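Local atomic coordinates of enterotoxin type A (Staphylococcus aureus, PDB entry 1ESF), a protein that activates T cells as a superantigen by binding MHC class II, in part through a zinc ion, and T-cell receptors, and causes staphylococcal food poisoning. Residues Glu121-Pro126 / Asn220-His225. Numbering follows the deposited sequence.
Sequences EEKKVP and NSENMH. With CD (cadmium ion), chain C.
The NE2 of H225 binds the cadmium ion at 2.3 Å, while at the base of the same side chain CB lies 3.4 Å from P126 O. S1, H187 and D227 complete the metal site. With CG of H225 placed between its own backbone N and carbonyl carbon (chi1 61°), the imidazole leads away from P126 toward the ion; the side chains of the two residues meet at their bases, CB to CB at 4.1 Å. P126 CD also rests 3.8 Å from M224 O.

The CG1 branch of V125 touches M224 SD at 4.0 Å, the two side chains running obliquely past each other. The M224 chain bends on its way to this branch, and both residues are buried. V143 also touches the V125 side chain.

K123 contributes the aliphatic part of its side chain. CG stands anti to the backbone N (chi1 -177°), and the bent chain beyond it passes S221 O, with both CG and CE 3.9 Å from that oxygen; the S221 hydroxyl is hydrogen-bonded to K147 O. The K123 CE then approaches E222 CG at 4.2 Å, the two chains crossing at about a right angle. Their charged ends stay apart, K123 NZ being 6.4 Å from E222 OE2, and any attraction between them is probably weak and diffuse.

No hydrogen bond joins 121-126 to 220-225. In this beta-grasp domain, the loop entering strand 225-231 therefore lies against strand 118-131 by van der Waals contact, until P126 and I226 begin to share backbone hydrogen bonding where the parallel pairing takes over. H225, which also binds zinc, sits at this change, an arrangement consistent with the junction helping to position its imidazole for the metal.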
# COMPACT_ATOMS: atom_id res chain seq x y z
N GLU A 121 13.27 7.84 16.71
CA GLU A 121 13.14 6.46 17.05
C GLU A 121 12.03 5.96 16.17
O GLU A 121 11.15 6.71 15.81
CB GLU A 121 12.72 6.34 18.52
CG GLU A 121 11.42 7.09 18.87
CD GLU A 121 10.85 6.70 20.25
OE1 GLU A 121 11.63 6.29 21.14
OE2 GLU A 121 9.61 6.80 20.43
N GLU A 122 12.09 4.69 15.83
CA GLU A 122 11.06 4.08 15.02
C GLU A 122 9.68 4.32 15.61
O GLU A 122 9.47 4.18 16.80
CB GLU A 122 11.30 2.61 15.00
CG GLU A 122 10.25 1.85 14.34
CD GLU A 122 10.74 0.48 13.99
OE1 GLU A 122 10.76 -0.41 14.87
OE2 GLU A 122 11.14 0.30 12.83
N LYS A 123 8.74 4.72 14.76
CA LYS A 123 7.38 4.99 15.15
C LYS A 123 6.48 3.73 15.09
O LYS A 123 6.55 2.99 14.12
CB LYS A 123 6.85 6.12 14.24
CG LYS A 123 5.44 6.65 14.51
CD LYS A 123 5.16 6.83 16.01
CE LYS A 123 4.47 8.15 16.32
NZ LYS A 123 3.43 7.93 17.39
N LYS A 124 5.78 3.38 16.17
CA LYS A 124 4.84 2.24 16.12
C LYS A 124 3.51 2.94 15.88
O LYS A 124 3.11 3.80 16.68
CB LYS A 124 4.74 1.50 17.42
CG LYS A 124 5.98 0.80 17.78
CD LYS A 124 5.84 0.12 19.10
CE LYS A 124 6.95 -0.90 19.21
NZ LYS A 124 7.29 -1.32 20.63
N VAL A 125 2.88 2.63 14.76
CA VAL A 125 1.62 3.24 14.40
C VAL A 125 0.41 2.55 15.07
O VAL A 125 0.08 1.39 14.76
CB VAL A 125 1.49 3.28 12.83
CG1 VAL A 125 0.21 4.02 12.39
CG2 VAL A 125 2.74 3.96 12.19
N PRO A 126 -0.31 3.25 15.96
CA PRO A 126 -1.46 2.64 16.64
C PRO A 126 -2.58 2.30 15.66
O PRO A 126 -2.85 3.07 14.75
CB PRO A 126 -1.93 3.74 17.60
CG PRO A 126 -0.74 4.65 17.72
CD PRO A 126 -0.11 4.64 16.39
N ASN A 220 2.41 12.64 7.21
CA ASN A 220 3.30 12.71 8.36
C ASN A 220 2.89 11.60 9.37
O ASN A 220 1.71 11.48 9.74
CB ASN A 220 3.28 14.11 9.01
CG ASN A 220 4.43 14.30 9.98
OD1 ASN A 220 4.25 14.15 11.19
ND2 ASN A 220 5.63 14.55 9.44
N SER A 221 3.86 10.75 9.74
CA SER A 221 3.66 9.60 10.62
C SER A 221 3.42 9.90 12.09
O SER A 221 2.92 9.06 12.86
CB SER A 221 4.85 8.65 10.50
OG SER A 221 6.05 9.27 10.93
N GLU A 222 3.83 11.08 12.52
CA GLU A 222 3.64 11.48 13.90
C GLU A 222 2.21 12.05 14.08
O GLU A 222 1.67 12.77 13.20
CB GLU A 222 4.73 12.51 14.27
CG GLU A 222 5.58 12.09 15.49
CD GLU A 222 6.79 13.03 15.77
OE1 GLU A 222 6.70 14.28 15.57
OE2 GLU A 222 7.84 12.48 16.22
N ASN A 223 1.55 11.64 15.16
CA ASN A 223 0.20 12.16 15.47
C ASN A 223 -0.95 11.59 14.64
O ASN A 223 -1.99 12.26 14.46
CB ASN A 223 0.16 13.68 15.34
CG ASN A 223 -0.62 14.32 16.43
OD1 ASN A 223 -1.71 13.87 16.81
ND2 ASN A 223 -0.06 15.36 16.99
N MET A 224 -0.75 10.39 14.13
CA MET A 224 -1.79 9.75 13.35
C MET A 224 -1.87 8.31 13.80
O MET A 224 -1.02 7.82 14.54
CB MET A 224 -1.51 9.84 11.86
CG MET A 224 -0.35 9.02 11.44
SD MET A 224 -0.82 7.48 10.69
CE MET A 224 0.55 7.36 9.73
N HIS A 225 -2.98 7.69 13.44
CA HIS A 225 -3.28 6.31 13.76
C HIS A 225 -4.15 5.78 12.61
O HIS A 225 -4.61 6.54 11.73
CB HIS A 225 -3.99 6.20 15.11
CG HIS A 225 -5.30 6.91 15.16
ND1 HIS A 225 -5.44 8.19 15.65
CD2 HIS A 225 -6.54 6.52 14.79
CE1 HIS A 225 -6.70 8.55 15.59
NE2 HIS A 225 -7.39 7.56 15.08
CD CD C . -9.60 7.74 14.35